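Local structure of cytochrome c-552 (Thiobacillus ferrooxidans, 1H1O) at residues 89-97 with 134-142; 103-111 with 118-127. The protein carries electrons in the periplasm as a diheme, high-potential c-type cytochrome of the cytochrome c4 kind. One frame throughout, in Å; residues are numbered along the deposited sequence.

Both contacts meet the same heme of this diheme cytochrome. Contact 2 holds the CXXCH segment of the second cytochrome c unit, with H123 on the iron. Contact 1 joins the loop between helices 73-85 and 100-109 to the turn leading into, and the start of, helix 141-153; P134 and L136 there reach the same heme, and Q139 touches the other one. The centres of the two contacts lie about 15 Å apart, yet their segments 118-127 and 134-142 touch directly. P134 O lies 2.8 Å from H123 ND1, a hydrogen bond that probably fixes the rotation of the axial histidine. L136 N is 2.6 Å from G127 O, probably a second hydrogen bond. Contact 1 therefore includes part of the second shell of the iron site in contact 2.

Contact 1 (89-97 with 134-142); sequences PMQSSGIKH and PRLAGQRYG. With HEM (protoporphyrin IX containing Fe), chain C.
The backbones come closest at M90-Q91 and G138, with Q91 CA 4.1 Å from G138 CA, and G138 CA points its hydrogen at M90 O in a CH...O contact. G138 sits in a type II turn from L136 to Q139. A CB here would run into M90 O. The M90 and R135 side chains run alongside each other, pointing opposite ways. M90 CG is held between backbone N and carbonyl carbon (chi1 63°), which lays it 3.4 Å from R135 NE and 3.3 Å from A137 O. The extended R135 chain ends in a guanidinium with P89 CB over one face. R135 NE donates to A137 O at 2.6 Å, tilted out of the guanidinium plane. A water at the guanidinium edge accepts from R135 NH2 and donates to M90 O. At the other end, the rings of H97 and Y141 form an offset stack, centroids 3.6 Å apart and planes at 9°. Y141 CG lies over the centre of the imidazole, and H97 ND1 over that of the phenol ring. Y141 CB also makes a CH-pi contact with the H97 ring. With an alanine at Y141, the H97 imidazole would probably lose its stacking partner and be freer to turn. Helix 170-182 touches both side chains, A178 at H97 and K174 and A177 at Y141. No direct hydrogen bond crosses between the two segments. The loop between helix 73-85 and helix 100-109 is thus held against 134-142 by packing, ring stacking and one bridging water.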
loop_
_atom_site.group_PDB
_atom_site.type_symbol
_atom_site.label_atom_id
_atom_site.label_comp_id
_atom_site.label_asym_id
_atom_site.label_seq_id
_atom_site.Cartn_x
_atom_site.Cartn_y
_atom_site.Cartn_z
ATOM N N PRO A 89 0.238 1.971 -14.403
ATOM C CA PRO A 89 0.315 2.082 -12.941
ATOM C C PRO A 89 -0.589 1.013 -12.337
ATOM O O PRO A 89 -1.481 0.516 -13.017
ATOM C CB PRO A 89 -0.180 3.500 -12.669
ATOM C CG PRO A 89 -1.033 3.822 -13.891
ATOM C CD PRO A 89 -0.199 3.241 -15.001
ATOM N N MET A 90 -0.358 0.655 -11.078
ATOM C CA MET A 90 -1.157 -0.385 -10.431
ATOM C C MET A 90 -2.645 -0.235 -10.725
ATOM O O MET A 90 -3.241 0.817 -10.483
ATOM C CB MET A 90 -0.916 -0.386 -8.927
ATOM C CG MET A 90 -1.335 0.871 -8.235
ATOM S SD MET A 90 -0.824 0.779 -6.528
ATOM C CE MET A 90 0.986 1.024 -6.685
ATOM N N GLN A 91 -3.232 -1.307 -11.252
ATOM C CA GLN A 91 -4.638 -1.313 -11.623
ATOM C C GLN A 91 -5.381 -2.495 -11.052
ATOM O O GLN A 91 -4.794 -3.516 -10.719
ATOM C CB GLN A 91 -4.806 -1.416 -13.135
ATOM C CG GLN A 91 -4.233 -0.314 -13.975
ATOM C CD GLN A 91 -4.787 -0.397 -15.377
ATOM O OE1 GLN A 91 -4.946 -1.489 -15.917
ATOM N NE2 GLN A 91 -5.094 0.751 -15.975
ATOM N N SER A 92 -6.694 -2.356 -10.976
ATOM C CA SER A 92 -7.520 -3.441 -10.496
ATOM C C SER A 92 -7.225 -4.643 -11.386
ATOM O O SER A 92 -6.996 -4.497 -12.590
ATOM C CB SER A 92 -8.998 -3.072 -10.613
ATOM O OG SER A 92 -9.803 -4.230 -10.462
ATOM N N SER A 93 -7.221 -5.827 -10.793
ATOM C CA SER A 93 -6.967 -7.046 -11.538
ATOM C C SER A 93 -8.242 -7.446 -12.271
ATOM O O SER A 93 -8.199 -8.165 -13.272
ATOM C CB SER A 93 -6.564 -8.166 -10.583
ATOM O OG SER A 93 -7.604 -8.433 -9.655
ATOM N N GLY A 94 -9.374 -6.967 -11.761
ATOM C CA GLY A 94 -10.659 -7.291 -12.347
ATOM C C GLY A 94 -11.446 -8.174 -11.397
ATOM O O GLY A 94 -12.650 -8.375 -11.557
ATOM N N ILE A 95 -10.757 -8.709 -10.395
ATOM C CA ILE A 95 -11.395 -9.570 -9.406
ATOM C C ILE A 95 -12.378 -8.713 -8.630
ATOM O O ILE A 95 -12.002 -7.680 -8.085
ATOM C CB ILE A 95 -10.363 -10.151 -8.419
ATOM C CG1 ILE A 95 -9.193 -10.780 -9.184
ATOM C CG2 ILE A 95 -11.023 -11.198 -7.551
ATOM C CD1 ILE A 95 -8.025 -11.232 -8.294
ATOM N N LYS A 96 -13.634 -9.144 -8.586
ATOM C CA LYS A 96 -14.677 -8.410 -7.884
ATOM C C LYS A 96 -14.605 -8.588 -6.373
ATOM O O LYS A 96 -14.549 -9.714 -5.871
ATOM C CB LYS A 96 -16.059 -8.870 -8.348
ATOM C CG LYS A 96 -16.288 -8.872 -9.849
ATOM C CD LYS A 96 -17.747 -9.225 -10.147
ATOM C CE LYS A 96 -17.958 -9.641 -11.601
ATOM N NZ LYS A 96 -17.312 -10.946 -11.923
ATOM N N HIS A 97 -14.606 -7.472 -5.649
ATOM C CA HIS A 97 -14.588 -7.510 -4.187
ATOM C C HIS A 97 -15.813 -6.766 -3.655
ATOM O O HIS A 97 -16.051 -5.611 -4.007
ATOM C CB HIS A 97 -13.297 -6.883 -3.645
ATOM C CG HIS A 97 -12.069 -7.686 -3.945
ATOM N ND1 HIS A 97 -11.870 -8.956 -3.444
ATOM C CD2 HIS A 97 -11.000 -7.421 -4.731
ATOM C CE1 HIS A 97 -10.734 -9.440 -3.913
ATOM N NE2 HIS A 97 -10.184 -8.530 -4.696
ATOM N N PRO A 134 1.052 7.439 0.090
ATOM C CA PRO A 134 0.927 6.422 -0.951
ATOM C C PRO A 134 -0.362 6.344 -1.725
ATOM O O PRO A 134 -1.450 6.625 -1.215
ATOM C CB PRO A 134 1.208 5.121 -0.193
ATOM C CG PRO A 134 0.591 5.384 1.081
ATOM C CD PRO A 134 1.080 6.794 1.407
ATOM N N ARG A 135 -0.211 5.950 -2.982
ATOM C CA ARG A 135 -1.343 5.753 -3.856
ATOM C C ARG A 135 -1.950 4.480 -3.299
ATOM O O ARG A 135 -1.226 3.577 -2.884
ATOM C CB ARG A 135 -0.871 5.501 -5.281
ATOM C CG ARG A 135 -1.966 5.020 -6.197
ATOM C CD ARG A 135 -1.398 4.441 -7.470
ATOM N NE ARG A 135 -2.450 4.108 -8.429
ATOM C CZ ARG A 135 -2.829 4.904 -9.424
ATOM N NH1 ARG A 135 -2.242 6.086 -9.596
ATOM N NH2 ARG A 135 -3.785 4.514 -10.254
ATOM N N LEU A 136 -3.268 4.414 -3.260
ATOM C CA LEU A 136 -3.934 3.223 -2.780
ATOM C C LEU A 136 -4.787 2.717 -3.931
ATOM O O LEU A 136 -5.177 1.549 -3.969
ATOM C CB LEU A 136 -4.806 3.556 -1.569
ATOM C CG LEU A 136 -4.006 4.069 -0.373
ATOM C CD1 LEU A 136 -4.945 4.381 0.773
ATOM C CD2 LEU A 136 -2.994 3.013 0.042
ATOM N N ALA A 137 -5.086 3.615 -4.861
ATOM C CA ALA A 137 -5.894 3.275 -6.025
ATOM C C ALA A 137 -5.215 2.186 -6.871
ATOM O O ALA A 137 -4.120 2.383 -7.390
ATOM C CB ALA A 137 -6.119 4.514 -6.865
ATOM N N GLY A 138 -5.860 1.035 -6.998
ATOM C CA GLY A 138 -5.281 -0.025 -7.799
ATOM C C GLY A 138 -4.454 -1.012 -7.000
ATOM O O GLY A 138 -4.004 -2.022 -7.531
ATOM N N GLN A 139 -4.240 -0.714 -5.726
ATOM C CA GLN A 139 -3.477 -1.602 -4.872
ATOM C C GLN A 139 -4.280 -2.886 -4.683
ATOM O O GLN A 139 -5.507 -2.891 -4.828
ATOM C CB GLN A 139 -3.209 -0.940 -3.524
ATOM C CG GLN A 139 -2.240 -1.711 -2.634
ATOM C CD GLN A 139 -1.014 -2.172 -3.403
ATOM O OE1 GLN A 139 -1.040 -3.209 -4.075
ATOM N NE2 GLN A 139 0.059 -1.395 -3.328
ATOM N N ARG A 140 -3.583 -3.976 -4.382
ATOM C CA ARG A 140 -4.235 -5.269 -4.181
ATOM C C ARG A 140 -5.128 -5.238 -2.951
ATOM O O ARG A 140 -4.813 -4.610 -1.938
ATOM C CB ARG A 140 -3.193 -6.384 -4.044
ATOM C CG ARG A 140 -2.159 -6.391 -5.161
ATOM C CD ARG A 140 -1.647 -7.792 -5.447
ATOM N NE ARG A 140 -2.765 -8.721 -5.630
ATOM C CZ ARG A 140 -2.629 -9.999 -5.972
ATOM N NH1 ARG A 140 -1.415 -10.506 -6.171
ATOM N NH2 ARG A 140 -3.704 -10.768 -6.106
ATOM N N TYR A 141 -6.246 -5.933 -3.064
ATOM C CA TYR A 141 -7.251 -6.017 -2.021
ATOM C C TYR A 141 -6.707 -6.564 -0.695
ATOM O O TYR A 141 -6.823 -5.927 0.365
ATOM C CB TYR A 141 -8.371 -6.896 -2.552
ATOM C CG TYR A 141 -9.452 -7.227 -1.578
ATOM C CD1 TYR A 141 -10.385 -6.270 -1.188
ATOM C CD2 TYR A 141 -9.569 -8.512 -1.075
ATOM C CE1 TYR A 141 -11.419 -6.595 -0.313
ATOM C CE2 TYR A 141 -10.593 -8.849 -0.203
ATOM C CZ TYR A 141 -11.513 -7.889 0.175
ATOM O OH TYR A 141 -12.510 -8.235 1.048
ATOM N N GLY A 142 -6.116 -7.754 -0.761
ATOM C CA GLY A 142 -5.574 -8.363 0.431
ATOM C C GLY A 142 -4.477 -7.492 0.998
ATOM O O GLY A 142 -4.377 -7.340 2.209
HETATM C CHA HEM C . -0.569 4.462 4.206
HETATM C CHB HEM C . -5.208 3.280 4.269
HETATM C CHC HEM C . -6.224 7.665 5.989
HETATM C CHD HEM C . -1.616 8.834 5.868
HETATM C C1A HEM C . -1.753 3.738 4.067
HETATM C C2A HEM C . -1.841 2.370 3.605
HETATM C C3A HEM C . -3.145 2.023 3.607
HETATM C C4A HEM C . -3.854 3.205 4.093
HETATM C CMA HEM C . -3.794 0.726 3.224
HETATM C CAA HEM C . -0.670 1.534 3.217
HETATM C CBA HEM C . -0.235 1.734 1.772
HETATM C CGA HEM C . 0.731 0.839 1.335
HETATM O O1A HEM C . 0.979 0.885 0.095
HETATM O O2A HEM C . 1.337 0.058 2.076
HETATM C C1B HEM C . -5.877 4.388 4.751
HETATM C C2B HEM C . -7.301 4.411 4.964
HETATM C C3B HEM C . -7.571 5.639 5.480
HETATM C C4B HEM C . -6.336 6.362 5.536
HETATM C CMB HEM C . -8.215 3.242 4.674
HETATM C CAB HEM C . -8.858 6.222 5.948
HETATM C CBB HEM C . -9.614 5.329 6.981
HETATM C C1C HEM C . -5.077 8.374 6.093
HETATM C C2C HEM C . -4.983 9.729 6.580
HETATM C C3C HEM C . -3.661 10.023 6.553
HETATM C C4C HEM C . -2.979 8.893 6.040
HETATM C CMC HEM C . -6.183 10.545 7.021
HETATM C CAC HEM C . -2.917 11.307 6.987
HETATM C CBC HEM C . -3.271 11.769 8.436
HETATM C C1D HEM C . -0.908 7.746 5.398
HETATM C C2D HEM C . 0.543 7.725 5.254
HETATM C C3D HEM C . 0.831 6.505 4.802
HETATM C C4D HEM C . -0.447 5.771 4.653
HETATM C CMD HEM C . 1.446 8.874 5.588
HETATM C CAD HEM C . 2.178 5.900 4.490
HETATM C CBD HEM C . 2.889 5.455 5.844
HETATM C CGD HEM C . 4.278 5.227 5.699
HETATM O O1D HEM C . 5.080 6.209 5.509
HETATM O O2D HEM C . 4.741 4.057 5.760
HETATM N NA HEM C . -2.974 4.234 4.359
HETATM N NB HEM C . -5.289 5.589 5.108
HETATM N NC HEM C . -3.830 7.876 5.757
HETATM N ND HEM C . -1.487 6.546 5.023
HETATM FE FE HEM C . -3.403 6.080 5.048
HETATM O O HOH W 1 -5.305 2.346 -11.087
#

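Contact 2 (103-111 with 118-127). With HEM (protoporphyrin IX containing Fe), chain C.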
loop_
_atom_site.group_PDB
_atom_site.type_symbol
_atom_site.label_atom_id
_atom_site.label_comp_id
_atom_site.label_asym_id
_atom_site.label_seq_id
_atom_site.Cartn_x
_atom_site.Cartn_y
_atom_site.Cartn_z
ATOM N N GLY A 103 -16.844 1.078 0.845
ATOM C CA GLY A 103 -15.489 1.583 0.908
ATOM C C GLY A 103 -15.356 2.958 0.307
ATOM O O GLY A 103 -14.555 3.765 0.783
ATOM N N LYS A 104 -16.131 3.240 -0.738
ATOM C CA LYS A 104 -16.032 4.548 -1.366
ATOM C C LYS A 104 -16.485 5.630 -0.400
ATOM O O LYS A 104 -15.826 6.660 -0.254
ATOM C CB LYS A 104 -16.873 4.626 -2.642
ATOM C CG LYS A 104 -16.712 5.963 -3.355
ATOM C CD LYS A 104 -17.459 6.015 -4.674
ATOM C CE LYS A 104 -17.162 7.326 -5.385
ATOM N NZ LYS A 104 -18.130 7.597 -6.480
ATOM N N ALA A 105 -17.614 5.389 0.260
ATOM C CA ALA A 105 -18.155 6.352 1.211
ATOM C C ALA A 105 -17.136 6.567 2.322
ATOM O O ALA A 105 -16.894 7.695 2.748
ATOM C CB ALA A 105 -19.462 5.839 1.782
ATOM N N ILE A 106 -16.523 5.477 2.773
ATOM C CA ILE A 106 -15.522 5.552 3.825
ATOM C C ILE A 106 -14.314 6.339 3.369
ATOM O O ILE A 106 -13.848 7.253 4.045
ATOM C CB ILE A 106 -15.050 4.152 4.242
ATOM C CG1 ILE A 106 -16.181 3.422 4.977
ATOM C CG2 ILE A 106 -13.816 4.256 5.120
ATOM C CD1 ILE A 106 -15.956 1.898 5.140
ATOM N N PHE A 107 -13.801 5.987 2.203
ATOM C CA PHE A 107 -12.611 6.662 1.707
ATOM C C PHE A 107 -12.808 8.160 1.547
ATOM O O PHE A 107 -11.938 8.963 1.975
ATOM C CB PHE A 107 -12.189 6.076 0.354
ATOM C CG PHE A 107 -10.895 6.622 -0.154
ATOM C CD1 PHE A 107 -9.702 6.097 0.282
ATOM C CD2 PHE A 107 -10.883 7.715 -1.007
ATOM C CE1 PHE A 107 -8.490 6.655 -0.113
ATOM C CE2 PHE A 107 -9.692 8.293 -1.420
ATOM C CZ PHE A 107 -8.486 7.763 -0.969
ATOM N N ASN A 108 -13.922 8.546 0.929
ATOM C CA ASN A 108 -14.198 9.953 0.662
ATOM C C ASN A 108 -14.845 10.723 1.801
ATOM O O ASN A 108 -14.534 11.898 2.010
ATOM C CB ASN A 108 -15.096 10.107 -0.574
ATOM C CG ASN A 108 -14.481 9.520 -1.829
ATOM O OD1 ASN A 108 -13.280 9.611 -2.049
ATOM N ND2 ASN A 108 -15.315 8.928 -2.669
ATOM N N GLN A 109 -15.738 10.072 2.540
ATOM C CA GLN A 109 -16.449 10.753 3.613
ATOM C C GLN A 109 -16.046 10.352 5.021
ATOM O O GLN A 109 -16.296 11.087 5.970
ATOM C CB GLN A 109 -17.950 10.530 3.442
ATOM C CG GLN A 109 -18.464 10.861 2.050
ATOM C CD GLN A 109 -19.982 10.814 1.955
ATOM O OE1 GLN A 109 -20.682 11.705 2.458
ATOM N NE2 GLN A 109 -20.501 9.767 1.312
ATOM N N GLY A 110 -15.415 9.194 5.155
ATOM C CA GLY A 110 -15.031 8.727 6.469
ATOM C C GLY A 110 -16.324 8.395 7.177
ATOM O O GLY A 110 -17.375 8.363 6.543
ATOM N N VAL A 111 -16.249 8.124 8.475
ATOM C CA VAL A 111 -17.437 7.822 9.276
ATOM C C VAL A 111 -17.286 8.588 10.585
ATOM O O VAL A 111 -16.566 8.175 11.486
ATOM C CB VAL A 111 -17.566 6.331 9.588
ATOM C CG1 VAL A 111 -18.822 6.100 10.402
ATOM C CG2 VAL A 111 -17.621 5.528 8.296
ATOM N N ALA A 118 -11.698 10.745 6.858
ATOM C CA ALA A 118 -11.958 10.644 5.429
ATOM C C ALA A 118 -10.578 10.432 4.808
ATOM O O ALA A 118 -9.753 11.345 4.792
ATOM C CB ALA A 118 -12.587 11.934 4.910
ATOM N N CYS A 119 -10.340 9.217 4.322
ATOM C CA CYS A 119 -9.061 8.821 3.728
ATOM C C CYS A 119 -8.518 9.757 2.673
ATOM O O CYS A 119 -7.315 10.005 2.614
ATOM C CB CYS A 119 -9.189 7.445 3.084
ATOM S SG CYS A 119 -10.256 6.327 3.989
ATOM N N MET A 120 -9.414 10.261 1.834
ATOM C CA MET A 120 -9.033 11.130 0.728
ATOM C C MET A 120 -8.265 12.374 1.110
ATOM O O MET A 120 -7.510 12.906 0.300
ATOM C CB MET A 120 -10.278 11.502 -0.083
ATOM C CG MET A 120 -11.349 12.263 0.688
ATOM S SD MET A 120 -10.882 13.988 0.895
ATOM C CE MET A 120 -10.959 14.523 -0.842
ATOM N N GLU A 121 -8.438 12.847 2.340
ATOM C CA GLU A 121 -7.729 14.044 2.761
ATOM C C GLU A 121 -6.233 13.852 2.640
ATOM O O GLU A 121 -5.484 14.802 2.468
ATOM C CB GLU A 121 -8.088 14.398 4.195
ATOM C CG GLU A 121 -9.568 14.613 4.378
ATOM C CD GLU A 121 -9.894 15.290 5.695
ATOM O OE1 GLU A 121 -11.069 15.220 6.089
ATOM O OE2 GLU A 121 -8.984 15.888 6.318
ATOM N N CYS A 122 -5.776 12.615 2.736
ATOM C CA CYS A 122 -4.351 12.395 2.597
ATOM C C CYS A 122 -3.984 11.583 1.383
ATOM O O CYS A 122 -2.960 11.837 0.765
ATOM C CB CYS A 122 -3.806 11.739 3.838
ATOM S SG CYS A 122 -3.927 12.843 5.255
ATOM N N HIS A 123 -4.832 10.622 1.043
ATOM C CA HIS A 123 -4.600 9.741 -0.094
ATOM C C HIS A 123 -5.158 10.279 -1.396
ATOM O O HIS A 123 -5.141 9.593 -2.423
ATOM C CB HIS A 123 -5.188 8.363 0.209
ATOM C CG HIS A 123 -4.392 7.603 1.220
ATOM N ND1 HIS A 123 -3.164 7.049 0.927
ATOM C CD2 HIS A 123 -4.585 7.412 2.546
ATOM C CE1 HIS A 123 -2.631 6.558 2.029
ATOM N NE2 HIS A 123 -3.474 6.765 3.023
ATOM N N GLY A 124 -5.666 11.504 -1.334
ATOM C CA GLY A 124 -6.203 12.148 -2.506
ATOM C C GLY A 124 -7.622 11.779 -2.840
ATOM O O GLY A 124 -8.140 10.751 -2.400
ATOM N N SER A 125 -8.233 12.637 -3.647
ATOM C CA SER A 125 -9.606 12.486 -4.096
ATOM C C SER A 125 -10.026 11.079 -4.486
ATOM O O SER A 125 -11.176 10.698 -4.284
ATOM C CB SER A 125 -9.852 13.416 -5.279
ATOM O OG SER A 125 -10.879 12.886 -6.094
ATOM N N ASP A 126 -9.112 10.313 -5.070
ATOM C CA ASP A 126 -9.438 8.954 -5.486
ATOM C C ASP A 126 -8.298 7.966 -5.216
ATOM O O ASP A 126 -7.997 7.105 -6.040
ATOM C CB ASP A 126 -9.809 8.936 -6.976
ATOM C CG ASP A 126 -10.419 7.602 -7.420
ATOM O OD1 ASP A 126 -9.679 6.590 -7.488
ATOM O OD2 ASP A 126 -11.642 7.566 -7.701
ATOM N N GLY A 127 -7.662 8.102 -4.060
ATOM C CA GLY A 127 -6.591 7.197 -3.708
ATOM C C GLY A 127 -5.321 7.295 -4.528
ATOM O O GLY A 127 -4.526 6.358 -4.529
HETATM C CHA HEM C . -0.569 4.462 4.206
HETATM C CHB HEM C . -5.208 3.280 4.269
HETATM C CHC HEM C . -6.224 7.665 5.989
HETATM C CHD HEM C . -1.616 8.834 5.868
HETATM C C1A HEM C . -1.753 3.738 4.067
HETATM C C2A HEM C . -1.841 2.370 3.605
HETATM C C3A HEM C . -3.145 2.023 3.607
HETATM C C4A HEM C . -3.854 3.205 4.093
HETATM C CMA HEM C . -3.794 0.726 3.224
HETATM C CAA HEM C . -0.670 1.534 3.217
HETATM C CBA HEM C . -0.235 1.734 1.772
HETATM C CGA HEM C . 0.731 0.839 1.335
HETATM O O1A HEM C . 0.979 0.885 0.095
HETATM O O2A HEM C . 1.337 0.058 2.076
HETATM C C1B HEM C . -5.877 4.388 4.751
HETATM C C2B HEM C . -7.301 4.411 4.964
HETATM C C3B HEM C . -7.571 5.639 5.480
HETATM C C4B HEM C . -6.336 6.362 5.536
HETATM C CMB HEM C . -8.215 3.242 4.674
HETATM C CAB HEM C . -8.858 6.222 5.948
HETATM C CBB HEM C . -9.614 5.329 6.981
HETATM C C1C HEM C . -5.077 8.374 6.093
HETATM C C2C HEM C . -4.983 9.729 6.580
HETATM C C3C HEM C . -3.661 10.023 6.553
HETATM C C4C HEM C . -2.979 8.893 6.040
HETATM C CMC HEM C . -6.183 10.545 7.021
HETATM C CAC HEM C . -2.917 11.307 6.987
HETATM C CBC HEM C . -3.271 11.769 8.436
HETATM C C1D HEM C . -0.908 7.746 5.398
HETATM C C2D HEM C . 0.543 7.725 5.254
HETATM C C3D HEM C . 0.831 6.505 4.802
HETATM C C4D HEM C . -0.447 5.771 4.653
HETATM C CMD HEM C . 1.446 8.874 5.588
HETATM C CAD HEM C . 2.178 5.900 4.490
HETATM C CBD HEM C . 2.889 5.455 5.844
HETATM C CGD HEM C . 4.278 5.227 5.699
HETATM O O1D HEM C . 5.080 6.209 5.509
HETATM O O2D HEM C . 4.741 4.057 5.760
HETATM N NA HEM C . -2.974 4.234 4.359
HETATM N NB HEM C . -5.289 5.589 5.108
HETATM N NC HEM C . -3.830 7.876 5.757
HETATM N ND HEM C . -1.487 6.546 5.023
HETATM FE FE HEM C . -3.403 6.080 5.048
#
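F107 projects its ring with CG anti to the backbone N (chi1 -174°), and H123 has CG beside its own N (chi1 -72°); the F107 ring thus reaches H123 CB while the imidazole turns its NE2 edge to the heme iron. H123 CB lies at the phenyl edge, 3.6 Å from F107 CZ. G124 O is also at this edge, in the ring plane, 3.1 Å from F107 CE2. Over one face lie C119 C and M120 N, both offset toward the rim. C119 SG sits obliquely to the ring, a sulfur-aromatic contact with 4.7 Å to the centroid. M120 N donates to F107 O at 2.8 Å. G110, just past the end of helix 100-109, has positive phi, and a CB there would clash with A118 N. The segment 118-127 carries the CXXCH heme-binding motif of c-type cytochromes. C119 and C122 are the predicted covalent attachment points. H123 NE2 binds the iron at 2.1 Å, M161 SD is the other axial ligand, and H123 ND1 is hydrogen-bonded to P134 O. The contact packs the end of helix 100-109 against the short helix 120-123 and the turn after it. Helix 170-182 lies against helix 100-109, with V176 on I106 and L180 on F107.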